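Local coordinates for protein VP5 (Halorubrum pleomorphic virus 2, PDB 6QGI) that probably drives fusion of the viral envelope with the membrane of the haloarchaeal host, as the envelope protein of a pleomorphic virus, at residues V69-Y74 against E466-S471; A77-I82 against I262-L267; E101-L106 against N241-I246; V109-L114 against F169-G174. One frame throughout, in Å; residues are numbered along the deposited sequence.

Contact 1 of 4, residues V69-Y74 against E466-S471; sequences VKHTAY and EPHTDS
H468 reaches from the loop 466-471 to helix 66-86 and lodges against H71 and Y74, the three rings forming an aromatic cluster. Its CB lies 3.4 Å from Y74 CB and also touches the tyrosine ring obliquely. CG stays against Y74 CB, with the Y74 backbone carbonyl carbon over one face of the imidazole. Further out the ring uses two edges: CD2 comes over one face of the H71 ring, 3.2 Å from H71 ND1, whereas ND1 hydrogen-bonds to K78 NZ, one helical turn beyond Y74. At the far end NE2 makes a weak hydrogen bond to T75 OG1. The H71 and H468 rings meet obliquely, their planes 49° apart. H71 swings its CG anti to the backbone N (chi1 -179°), which brings ND1 to the loop backbone; there it accepts a weak, bent hydrogen bond from H468 N at 3.3 Å. E466 O sits at the edge of the same ring, 3.3 Å from H71 CE1. Beyond the two segments, Y473 stacks on H468 and W479 meets it at an angle. With K78 donating to its ND1, H468 would be expected to carry its proton on NE2 if neutral, and the nearby ammonium would tend to disfavour a second one.

Contact 2 of 4, residues A77-I82 against I262-L267; sequences AKIAAI and IEVSDL
I262 opens the segment by meeting I82 of helix 66-86 twice. Its CG2 lies 4.1 Å from I82 CD1, the two side chains crossing at about a right angle, and its carbonyl O is 3.5 Å from I82 CG2. That oxygen does not lack a polar partner, because N86 ND2 gives it a hydrogen bond one turn further along the helix. V264 then points inward and carries the centre of the contact with a single methyl. Its CG2, set between the backbone N and the carbonyl carbon (chi1 -73° for CG1), fits between two isoleucines, 3.8 Å from I82 CG2 and 3.9 Å from I79 CG1. S265 starts away from the 77-82 turn, yet its OG hydrogen-bonds to E83 OE2 on the same helix. L267 ends the run, its CD2 approaching I79 CD1 at 4.3 Å. No hydrogen bond crosses between the segments, so the contact is apolar packing of branched side chains. It lays the connection between helices 225-253 and 270-279 along one side of helix 66-86. W479 of helix 476-496 touches both I262 and V264, while A77 and A81 of the same stretch of helix 66-86 pack on helices 91-133 and 225-253.

Contact 3 of 4, residues E101-L106 against N241-I246; sequences EVNSYL and NVRSGI
Helices 91-133 and 225-253 run antiparallel here, the axes of their short segments 10.5 Å apart at closest approach and inclined at 164°, with V102 opposite R243 in the backbone register. This is helix-bundle packing within the N-terminal region of the envelope protein: an apolar seam between the helices, bordered by a polar clasp. In the seam V102 meets V242, the two side chains passing at a slant. V242 holds CG1 anti to its own N (chi1 -180°), and this methyl touches both methyls of V102, at 3.7 Å from CG2 and 3.9 Å from CG1. I246 extends the seam more loosely, its CG2 4.5 Å from V102 CG2, and L239 continues it past V102 and L106. A77 of helix 66-86 also packs on V102, which makes the seam part of a larger helical assembly. Beside it, R243 stretches from CG to NE and brings the edge of its guanidinium side-on to the N103 amide, whose plane stands 79° from it. Both donors converge on one acceptor: N103 OD1 takes NE at 2.9 Å within the carbonyl plane, while NH2, also at 2.9 Å, approaches the same oxygen from above that plane.

Contact 4 of 4, residues V109-L114 against F169-G174; sequences VQSNFL and FTLADG
Q110 projects from helix 91-133 toward the end of strand 167-170 and divides its amide between two partners. Its CG lies anti to the carbonyl carbon (chi1 -71°), and an extended chain beyond it carries the amide to the backbone at L171 and A172. OE1 receives A172 N at 3.0 Å, on a lone pair and in the carbonyl plane, with an N-H...O angle of 160°. A172 is the second residue of a type I turn from L171 to G174, and the bond therefore ties the start of that turn to the helix. The other amide branch, Q110 NE2, stands at the edge of the F169 ring, 3.6 Å from F169 CZ, the amide and ring planes being nearly perpendicular at 86°.

F169 places its ring inward by holding CG anti to the backbone N, where L114 also reaches it: L114 CD1 lies 3.5 Å from F169 CD2, an oblique approach with the side chains crossing at about a right angle. L171 supplies both methyls, CD2 at 3.6 Å from Q110 CB and CD1 at 3.7 Å from S111 OG, a hydroxyl that hydrogen-bonds to T107 O within the helix.

Strand 176-186, antiparallel to 167-170, adds M177 against L114 and L171. A172 reaches L239 and R243 of helix 225-253, which leaves the turn packed against both long helices.

Contacts 2, 3 and 4 are mainly buried, whereas contact 1 is mixed, with H71, Y74 and H468 inside and E466, P467 and T469 at the surface. Contacts 1 and 2 both use helix 66-86 and meet at K78, which also donates to T469 O. Contacts 3 and 4 share helix 91-133 and touch where A172 packs beside N103 and R243. Helix pairs with helix only in contact 3; in the others a helix receives a loop or a strand end. Chemistry follows: an aromatic cluster with a weak hydrogen bond in contact 1, aliphatic packing without a hydrogen bond between the segments in contact 2, and side-chain amides in contacts 3 and 4, bonded to a guanidinium and a backbone N respectively.

Contact 1 of 4, residues V69-Y74 against E466-S471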
loop_
_atom_site.group_PDB
_atom_site.type_symbol
_atom_site.label_atom_id
_atom_site.label_comp_id
_atom_site.label_asym_id
_atom_site.label_seq_id
_atom_site.Cartn_x
_atom_site.Cartn_y
_atom_site.Cartn_z
ATOM N N VAL A 69 2.009 -9.140 11.530
ATOM C CA VAL A 69 0.677 -9.615 11.913
ATOM C C VAL A 69 0.882 -10.726 12.945
ATOM O O VAL A 69 0.241 -10.710 13.996
ATOM C CB VAL A 69 -0.176 -10.070 10.691
ATOM C CG1 VAL A 69 -1.506 -10.668 11.130
ATOM C CG2 VAL A 69 -0.413 -8.918 9.721
ATOM N N LYS A 70 1.846 -11.635 12.666
ATOM C CA LYS A 70 2.255 -12.745 13.528
ATOM C C LYS A 70 2.725 -12.208 14.893
ATOM O O LYS A 70 2.328 -12.750 15.922
ATOM C CB LYS A 70 3.358 -13.570 12.839
ATOM C CG LYS A 70 3.714 -14.851 13.574
ATOM C CD LYS A 70 4.940 -15.525 13.005
ATOM C CE LYS A 70 6.131 -15.369 13.913
ATOM N NZ LYS A 70 7.289 -16.157 13.429
ATOM N N HIS A 71 3.527 -11.128 14.887
ATOM C CA HIS A 71 4.067 -10.449 16.070
ATOM C C HIS A 71 2.941 -9.808 16.885
ATOM O O HIS A 71 2.926 -9.938 18.112
ATOM C CB HIS A 71 5.097 -9.378 15.639
ATOM C CG HIS A 71 5.742 -8.635 16.771
ATOM N ND1 HIS A 71 6.755 -9.202 17.523
ATOM C CD2 HIS A 71 5.520 -7.378 17.219
ATOM C CE1 HIS A 71 7.106 -8.283 18.409
ATOM N NE2 HIS A 71 6.386 -7.170 18.269
ATOM N N THR A 72 2.004 -9.121 16.198
ATOM C CA THR A 72 0.867 -8.433 16.812
ATOM C C THR A 72 -0.063 -9.467 17.458
ATOM O O THR A 72 -0.448 -9.279 18.615
ATOM C CB THR A 72 0.169 -7.541 15.779
ATOM O OG1 THR A 72 1.136 -6.626 15.270
ATOM C CG2 THR A 72 -0.998 -6.756 16.361
ATOM N N ALA A 73 -0.375 -10.570 16.733
ATOM C CA ALA A 73 -1.217 -11.668 17.215
ATOM C C ALA A 73 -0.676 -12.220 18.522
ATOM O O ALA A 73 -1.431 -12.323 19.490
ATOM C CB ALA A 73 -1.303 -12.772 16.169
ATOM N N TYR A 74 0.646 -12.484 18.574
ATOM C CA TYR A 74 1.337 -12.995 19.754
ATOM C C TYR A 74 1.265 -12.031 20.949
ATOM O O TYR A 74 1.028 -12.494 22.055
ATOM C CB TYR A 74 2.798 -13.299 19.432
ATOM C CG TYR A 74 3.089 -14.737 19.063
ATOM C CD1 TYR A 74 2.843 -15.771 19.964
ATOM C CD2 TYR A 74 3.699 -15.057 17.854
ATOM C CE1 TYR A 74 3.143 -17.094 19.644
ATOM C CE2 TYR A 74 4.010 -16.375 17.527
ATOM C CZ TYR A 74 3.726 -17.391 18.424
ATOM O OH TYR A 74 4.024 -18.691 18.109
ATOM N N GLU A 466 12.204 -7.170 19.576
ATOM C CA GLU A 466 12.438 -8.605 19.421
ATOM C C GLU A 466 11.140 -9.285 18.965
ATOM O O GLU A 466 10.093 -9.053 19.565
ATOM C CB GLU A 466 12.950 -9.207 20.729
ATOM C CG GLU A 466 13.404 -10.648 20.599
ATOM C CD GLU A 466 14.036 -11.226 21.849
ATOM O OE1 GLU A 466 15.015 -10.634 22.357
ATOM O OE2 GLU A 466 13.557 -12.286 22.313
ATOM N N PRO A 467 11.141 -10.048 17.861
ATOM C CA PRO A 467 9.889 -10.665 17.406
ATOM C C PRO A 467 9.483 -11.788 18.345
ATOM O O PRO A 467 10.343 -12.357 19.001
ATOM C CB PRO A 467 10.240 -11.180 16.005
ATOM C CG PRO A 467 11.562 -10.546 15.669
ATOM C CD PRO A 467 12.248 -10.422 16.970
ATOM N N HIS A 468 8.183 -12.073 18.433
ATOM C CA HIS A 468 7.650 -13.117 19.296
ATOM C C HIS A 468 7.885 -14.505 18.735
ATOM O O HIS A 468 7.904 -14.714 17.520
ATOM C CB HIS A 468 6.156 -12.917 19.515
ATOM C CG HIS A 468 5.808 -11.808 20.447
ATOM N ND1 HIS A 468 5.651 -12.027 21.797
ATOM C CD2 HIS A 468 5.508 -10.520 20.177
ATOM C CE1 HIS A 468 5.297 -10.862 22.312
ATOM N NE2 HIS A 468 5.213 -9.921 21.377
ATOM N N THR A 469 8.037 -15.457 19.651
ATOM C CA THR A 469 8.255 -16.887 19.452
ATOM C C THR A 469 7.462 -17.593 20.541
ATOM O O THR A 469 6.911 -16.931 21.423
ATOM C CB THR A 469 9.775 -17.237 19.518
ATOM O OG1 THR A 469 10.237 -17.191 20.869
ATOM C CG2 THR A 469 10.649 -16.376 18.610
ATOM N N ASP A 470 7.411 -18.924 20.507
ATOM C CA ASP A 470 6.710 -19.681 21.540
ATOM C C ASP A 470 7.480 -19.699 22.873
ATOM O O ASP A 470 6.897 -20.061 23.884
ATOM C CB ASP A 470 6.410 -21.122 21.071
ATOM C CG ASP A 470 7.479 -21.820 20.240
ATOM O OD1 ASP A 470 8.661 -21.415 20.322
ATOM O OD2 ASP A 470 7.134 -22.792 19.526
ATOM N N SER A 471 8.774 -19.366 22.893
ATOM C CA SER A 471 9.528 -19.389 24.155
ATOM C C SER A 471 9.902 -17.986 24.690
ATOM O O SER A 471 10.421 -17.901 25.804
ATOM C CB SER A 471 10.785 -20.239 24.006
ATOM O OG SER A 471 11.634 -19.735 22.989
#

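Contact 2 of 4, residues A77-I82 against I262-L267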
loop_
_atom_site.group_PDB
_atom_site.type_symbol
_atom_site.label_atom_id
_atom_site.label_comp_id
_atom_site.label_asym_id
_atom_site.label_seq_id
_atom_site.Cartn_x
_atom_site.Cartn_y
_atom_site.Cartn_z
ATOM N N ALA A 77 -2.287 -12.279 22.351
ATOM C CA ALA A 77 -2.476 -13.647 22.828
ATOM C C ALA A 77 -1.736 -13.872 24.141
ATOM O O ALA A 77 -2.329 -14.414 25.076
ATOM C CB ALA A 77 -1.993 -14.633 21.780
ATOM N N LYS A 78 -0.456 -13.436 24.221
ATOM C CA LYS A 78 0.373 -13.571 25.420
ATOM C C LYS A 78 -0.177 -12.727 26.572
ATOM O O LYS A 78 -0.256 -13.247 27.683
ATOM C CB LYS A 78 1.841 -13.226 25.144
ATOM C CG LYS A 78 2.568 -14.324 24.374
ATOM C CD LYS A 78 4.017 -13.991 24.076
ATOM C CE LYS A 78 4.590 -15.007 23.126
ATOM N NZ LYS A 78 6.003 -14.712 22.822
ATOM N N ILE A 79 -0.612 -11.462 26.302
ATOM C CA ILE A 79 -1.176 -10.560 27.321
ATOM C C ILE A 79 -2.413 -11.215 27.964
ATOM O O ILE A 79 -2.458 -11.326 29.192
ATOM C CB ILE A 79 -1.467 -9.134 26.770
ATOM C CG1 ILE A 79 -0.145 -8.365 26.582
ATOM C CG2 ILE A 79 -2.418 -8.338 27.692
ATOM C CD1 ILE A 79 -0.209 -7.218 25.653
ATOM N N ALA A 80 -3.365 -11.700 27.136
ATOM C CA ALA A 80 -4.586 -12.377 27.591
ATOM C C ALA A 80 -4.265 -13.658 28.367
ATOM O O ALA A 80 -4.949 -13.959 29.345
ATOM C CB ALA A 80 -5.475 -12.699 26.408
ATOM N N ALA A 81 -3.217 -14.391 27.944
ATOM C CA ALA A 81 -2.761 -15.606 28.615
ATOM C C ALA A 81 -2.155 -15.263 29.978
ATOM O O ALA A 81 -2.362 -16.015 30.926
ATOM C CB ALA A 81 -1.742 -16.341 27.749
ATOM N N ILE A 82 -1.438 -14.113 30.081
ATOM C CA ILE A 82 -0.801 -13.644 31.322
ATOM C C ILE A 82 -1.894 -13.203 32.324
ATOM O O ILE A 82 -1.743 -13.460 33.519
ATOM C CB ILE A 82 0.277 -12.533 31.062
ATOM C CG1 ILE A 82 1.507 -13.116 30.322
ATOM C CG2 ILE A 82 0.737 -11.849 32.374
ATOM C CD1 ILE A 82 2.343 -12.104 29.491
ATOM N N ILE A 262 4.831 -11.348 35.772
ATOM C CA ILE A 262 4.646 -10.429 34.646
ATOM C C ILE A 262 3.328 -9.656 34.846
ATOM O O ILE A 262 2.280 -10.269 35.073
ATOM C CB ILE A 262 4.685 -11.127 33.245
ATOM C CG1 ILE A 262 5.823 -12.171 33.115
ATOM C CG2 ILE A 262 4.761 -10.084 32.120
ATOM C CD1 ILE A 262 5.609 -13.198 31.972
ATOM N N GLU A 263 3.396 -8.315 34.760
ATOM C CA GLU A 263 2.242 -7.423 34.878
ATOM C C GLU A 263 2.139 -6.586 33.603
ATOM O O GLU A 263 2.915 -5.646 33.405
ATOM C CB GLU A 263 2.324 -6.547 36.143
ATOM C CG GLU A 263 2.085 -7.307 37.443
ATOM C CD GLU A 263 0.717 -7.936 37.655
ATOM O OE1 GLU A 263 -0.274 -7.450 37.061
ATOM O OE2 GLU A 263 0.637 -8.913 38.436
ATOM N N VAL A 264 1.208 -6.974 32.715
ATOM C CA VAL A 264 1.024 -6.330 31.409
ATOM C C VAL A 264 -0.425 -5.820 31.208
ATOM O O VAL A 264 -0.837 -5.562 30.070
ATOM C CB VAL A 264 1.470 -7.260 30.242
ATOM C CG1 VAL A 264 2.990 -7.375 30.180
ATOM C CG2 VAL A 264 0.810 -8.638 30.318
ATOM N N SER A 265 -1.171 -5.634 32.309
ATOM C CA SER A 265 -2.546 -5.127 32.276
ATOM C C SER A 265 -2.557 -3.626 31.970
ATOM O O SER A 265 -3.440 -3.148 31.261
ATOM C CB SER A 265 -3.243 -5.395 33.608
ATOM O OG SER A 265 -3.023 -6.721 34.061
ATOM N N ASP A 266 -1.559 -2.899 32.502
ATOM C CA ASP A 266 -1.357 -1.452 32.372
ATOM C C ASP A 266 -0.690 -1.075 31.029
ATOM O O ASP A 266 -0.707 0.098 30.646
ATOM C CB ASP A 266 -0.479 -0.973 33.552
ATOM C CG ASP A 266 -0.406 0.527 33.772
ATOM O OD1 ASP A 266 -1.436 1.123 34.159
ATOM O OD2 ASP A 266 0.691 1.101 33.588
ATOM N N LEU A 267 -0.110 -2.070 30.323
ATOM C CA LEU A 267 0.611 -1.894 29.062
ATOM C C LEU A 267 -0.354 -1.610 27.891
ATOM O O LEU A 267 -1.379 -2.280 27.733
ATOM C CB LEU A 267 1.508 -3.140 28.802
ATOM C CG LEU A 267 2.047 -3.481 27.381
ATOM C CD1 LEU A 267 2.952 -2.426 26.837
ATOM C CD2 LEU A 267 2.846 -4.750 27.400
#

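Contact 3 of 4, residues E101-L106 against N241-I246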
loop_
_atom_site.group_PDB
_atom_site.type_symbol
_atom_site.label_atom_id
_atom_site.label_comp_id
_atom_site.label_asym_id
_atom_site.label_seq_id
_atom_site.Cartn_x
_atom_site.Cartn_y
_atom_site.Cartn_z
ATOM N N GLU A 101 -7.960 -14.332 21.340
ATOM C CA GLU A 101 -7.313 -13.088 20.932
ATOM C C GLU A 101 -6.661 -13.245 19.562
ATOM O O GLU A 101 -6.706 -12.303 18.773
ATOM C CB GLU A 101 -6.293 -12.623 21.976
ATOM C CG GLU A 101 -6.939 -12.100 23.250
ATOM C CD GLU A 101 -7.827 -10.881 23.100
ATOM O OE1 GLU A 101 -7.290 -9.773 22.869
ATOM O OE2 GLU A 101 -9.065 -11.036 23.214
ATOM N N VAL A 102 -6.093 -14.439 19.267
ATOM C CA VAL A 102 -5.475 -14.775 17.974
ATOM C C VAL A 102 -6.569 -14.753 16.908
ATOM O O VAL A 102 -6.434 -14.065 15.900
ATOM C CB VAL A 102 -4.740 -16.156 18.004
ATOM C CG1 VAL A 102 -4.222 -16.565 16.625
ATOM C CG2 VAL A 102 -3.610 -16.164 19.016
ATOM N N ASN A 103 -7.667 -15.478 17.174
ATOM C CA ASN A 103 -8.807 -15.631 16.285
ATOM C C ASN A 103 -9.568 -14.322 16.076
ATOM O O ASN A 103 -9.976 -14.053 14.950
ATOM C CB ASN A 103 -9.740 -16.723 16.801
ATOM C CG ASN A 103 -9.098 -18.096 16.846
ATOM O OD1 ASN A 103 -8.183 -18.421 16.083
ATOM N ND2 ASN A 103 -9.558 -18.936 17.755
ATOM N N SER A 104 -9.730 -13.506 17.135
ATOM C CA SER A 104 -10.432 -12.220 17.084
ATOM C C SER A 104 -9.674 -11.209 16.224
ATOM O O SER A 104 -10.279 -10.532 15.388
ATOM C CB SER A 104 -10.632 -11.663 18.491
ATOM O OG SER A 104 -11.521 -10.561 18.489
ATOM N N TYR A 105 -8.350 -11.119 16.427
ATOM C CA TYR A 105 -7.480 -10.211 15.697
ATOM C C TYR A 105 -7.308 -10.671 14.233
ATOM O O TYR A 105 -7.400 -9.835 13.329
ATOM C CB TYR A 105 -6.120 -10.060 16.411
ATOM C CG TYR A 105 -5.020 -9.482 15.545
ATOM C CD1 TYR A 105 -5.141 -8.212 14.983
ATOM C CD2 TYR A 105 -3.862 -10.202 15.285
ATOM C CE1 TYR A 105 -4.140 -7.686 14.173
ATOM C CE2 TYR A 105 -2.849 -9.679 14.486
ATOM C CZ TYR A 105 -2.996 -8.425 13.925
ATOM O OH TYR A 105 -1.985 -7.917 13.150
ATOM N N LEU A 106 -7.079 -11.978 14.002
ATOM C CA LEU A 106 -6.890 -12.505 12.647
ATOM C C LEU A 106 -8.195 -12.496 11.845
ATOM O O LEU A 106 -8.116 -12.420 10.622
ATOM C CB LEU A 106 -6.209 -13.889 12.627
ATOM C CG LEU A 106 -4.747 -13.847 13.127
ATOM C CD1 LEU A 106 -4.196 -15.178 13.346
ATOM C CD2 LEU A 106 -3.842 -13.135 12.173
ATOM N N ASN A 241 0.375 -21.090 12.683
ATOM C CA ASN A 241 1.630 -21.025 13.437
ATOM C C ASN A 241 1.460 -20.332 14.787
ATOM O O ASN A 241 2.089 -20.766 15.751
ATOM C CB ASN A 241 2.737 -20.322 12.628
ATOM C CG ASN A 241 3.281 -21.104 11.447
ATOM O OD1 ASN A 241 2.938 -22.270 11.203
ATOM N ND2 ASN A 241 4.146 -20.463 10.673
ATOM N N VAL A 242 0.641 -19.261 14.868
ATOM C CA VAL A 242 0.417 -18.547 16.133
ATOM C C VAL A 242 -0.445 -19.430 17.061
ATOM O O VAL A 242 -0.156 -19.476 18.251
ATOM C CB VAL A 242 -0.154 -17.111 15.969
ATOM C CG1 VAL A 242 -0.350 -16.429 17.323
ATOM C CG2 VAL A 242 0.765 -16.260 15.105
ATOM N N ARG A 243 -1.451 -20.159 16.519
ATOM C CA ARG A 243 -2.305 -21.082 17.296
ATOM C C ARG A 243 -1.474 -22.205 17.928
ATOM O O ARG A 243 -1.585 -22.442 19.131
ATOM C CB ARG A 243 -3.408 -21.698 16.414
ATOM C CG ARG A 243 -4.645 -20.836 16.230
ATOM C CD ARG A 243 -5.454 -21.347 15.057
ATOM N NE ARG A 243 -6.723 -20.642 14.901
ATOM C CZ ARG A 243 -7.590 -20.856 13.917
ATOM N NH1 ARG A 243 -7.312 -21.745 12.966
ATOM N NH2 ARG A 243 -8.725 -20.181 13.859
ATOM N N SER A 244 -0.643 -22.888 17.115
ATOM C CA SER A 244 0.229 -23.987 17.545
ATOM C C SER A 244 1.337 -23.482 18.470
ATOM O O SER A 244 1.695 -24.161 19.437
ATOM C CB SER A 244 0.843 -24.688 16.335
ATOM O OG SER A 244 -0.150 -25.069 15.397
ATOM N N GLY A 245 1.855 -22.295 18.158
ATOM C CA GLY A 245 2.911 -21.632 18.910
ATOM C C GLY A 245 2.473 -21.139 20.273
ATOM O O GLY A 245 3.230 -21.271 21.235
ATOM N N ILE A 246 1.249 -20.580 20.377
ATOM C CA ILE A 246 0.725 -20.092 21.654
ATOM C C ILE A 246 0.370 -21.300 22.543
ATOM O O ILE A 246 0.572 -21.217 23.752
ATOM C CB ILE A 246 -0.426 -19.040 21.527
ATOM C CG1 ILE A 246 -0.555 -18.174 22.803
ATOM C CG2 ILE A 246 -1.780 -19.642 21.110
ATOM C CD1 ILE A 246 0.533 -17.156 23.023
#

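Contact 4 of 4, residues V109-L114 against F169-G174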
loop_
_atom_site.group_PDB
_atom_site.type_symbol
_atom_site.label_atom_id
_atom_site.label_comp_id
_atom_site.label_asym_id
_atom_site.label_seq_id
_atom_site.Cartn_x
_atom_site.Cartn_y
_atom_site.Cartn_z
ATOM N N VAL A 109 -8.231 -9.086 10.372
ATOM C CA VAL A 109 -7.248 -9.011 9.283
ATOM C C VAL A 109 -7.844 -9.701 8.051
ATOM O O VAL A 109 -7.862 -9.087 6.982
ATOM C CB VAL A 109 -5.850 -9.574 9.676
ATOM C CG1 VAL A 109 -4.891 -9.581 8.489
ATOM C CG2 VAL A 109 -5.251 -8.787 10.835
ATOM N N GLN A 110 -8.359 -10.946 8.204
ATOM C CA GLN A 110 -8.984 -11.716 7.114
ATOM C C GLN A 110 -10.169 -10.975 6.500
ATOM O O GLN A 110 -10.288 -10.939 5.277
ATOM C CB GLN A 110 -9.469 -13.083 7.603
ATOM C CG GLN A 110 -8.377 -14.084 7.930
ATOM C CD GLN A 110 -8.928 -15.243 8.724
ATOM O OE1 GLN A 110 -9.771 -15.085 9.620
ATOM N NE2 GLN A 110 -8.455 -16.436 8.419
ATOM N N SER A 111 -11.036 -10.376 7.347
ATOM C CA SER A 111 -12.215 -9.622 6.914
ATOM C C SER A 111 -11.824 -8.427 6.077
ATOM O O SER A 111 -12.420 -8.225 5.029
ATOM C CB SER A 111 -13.056 -9.168 8.103
ATOM O OG SER A 111 -13.483 -10.288 8.857
ATOM N N ASN A 112 -10.816 -7.651 6.515
ATOM C CA ASN A 112 -10.348 -6.471 5.784
ATOM C C ASN A 112 -9.812 -6.849 4.415
ATOM O O ASN A 112 -10.127 -6.177 3.437
ATOM C CB ASN A 112 -9.282 -5.726 6.576
ATOM C CG ASN A 112 -9.812 -4.966 7.759
ATOM O OD1 ASN A 112 -10.947 -4.474 7.780
ATOM N ND2 ASN A 112 -8.995 -4.864 8.786
ATOM N N PHE A 113 -9.027 -7.943 4.352
ATOM C CA PHE A 113 -8.427 -8.479 3.137
ATOM C C PHE A 113 -9.503 -8.963 2.152
ATOM O O PHE A 113 -9.383 -8.729 0.951
ATOM C CB PHE A 113 -7.461 -9.618 3.507
ATOM C CG PHE A 113 -6.834 -10.365 2.355
ATOM C CD1 PHE A 113 -5.713 -9.865 1.712
ATOM C CD2 PHE A 113 -7.324 -11.602 1.957
ATOM C CE1 PHE A 113 -5.132 -10.561 0.650
ATOM C CE2 PHE A 113 -6.740 -12.296 0.898
ATOM C CZ PHE A 113 -5.643 -11.775 0.258
ATOM N N LEU A 114 -10.545 -9.637 2.658
ATOM C CA LEU A 114 -11.609 -10.181 1.815
ATOM C C LEU A 114 -12.628 -9.116 1.413
ATOM O O LEU A 114 -13.186 -9.225 0.323
ATOM C CB LEU A 114 -12.305 -11.381 2.475
ATOM C CG LEU A 114 -11.400 -12.601 2.698
ATOM C CD1 LEU A 114 -12.062 -13.640 3.570
ATOM C CD2 LEU A 114 -10.874 -13.159 1.385
ATOM N N PHE A 169 -16.309 -18.368 3.172
ATOM C CA PHE A 169 -15.056 -18.546 3.901
ATOM C C PHE A 169 -15.285 -18.507 5.403
ATOM O O PHE A 169 -15.945 -17.599 5.907
ATOM C CB PHE A 169 -14.032 -17.473 3.486
ATOM C CG PHE A 169 -12.711 -17.544 4.223
ATOM C CD1 PHE A 169 -11.743 -18.473 3.864
ATOM C CD2 PHE A 169 -12.431 -16.673 5.272
ATOM C CE1 PHE A 169 -10.528 -18.539 4.545
ATOM C CE2 PHE A 169 -11.207 -16.729 5.938
ATOM C CZ PHE A 169 -10.263 -17.659 5.569
ATOM N N THR A 170 -14.708 -19.478 6.116
ATOM C CA THR A 170 -14.813 -19.550 7.567
ATOM C C THR A 170 -13.637 -18.769 8.167
ATOM O O THR A 170 -12.477 -19.113 7.927
ATOM C CB THR A 170 -14.880 -21.010 8.049
ATOM O OG1 THR A 170 -15.813 -21.738 7.244
ATOM C CG2 THR A 170 -15.265 -21.119 9.526
ATOM N N LEU A 171 -13.946 -17.713 8.937
ATOM C CA LEU A 171 -12.948 -16.870 9.593
ATOM C C LEU A 171 -12.371 -17.576 10.822
ATOM O O LEU A 171 -12.924 -18.591 11.264
ATOM C CB LEU A 171 -13.569 -15.513 9.969
ATOM C CG LEU A 171 -14.074 -14.664 8.795
ATOM C CD1 LEU A 171 -15.070 -13.628 9.245
ATOM C CD2 LEU A 171 -12.935 -14.002 8.063
ATOM N N ALA A 172 -11.248 -17.052 11.366
ATOM C CA ALA A 172 -10.583 -17.607 12.548
ATOM C C ALA A 172 -11.532 -17.643 13.741
ATOM O O ALA A 172 -11.495 -18.582 14.536
ATOM C CB ALA A 172 -9.354 -16.793 12.879
ATOM N N ASP A 173 -12.432 -16.645 13.813
ATOM C CA ASP A 173 -13.494 -16.482 14.808
ATOM C C ASP A 173 -14.471 -17.654 14.766
ATOM O O ASP A 173 -15.154 -17.920 15.758
ATOM C CB ASP A 173 -14.266 -15.174 14.522
ATOM C CG ASP A 173 -14.707 -14.394 15.740
ATOM O OD1 ASP A 173 -14.795 -14.996 16.836
ATOM O OD2 ASP A 173 -14.970 -13.180 15.602
ATOM N N GLY A 174 -14.546 -18.315 13.613
ATOM C CA GLY A 174 -15.456 -19.427 13.389
ATOM C C GLY A 174 -16.700 -18.998 12.640
ATOM O O GLY A 174 -17.497 -19.844 12.225
#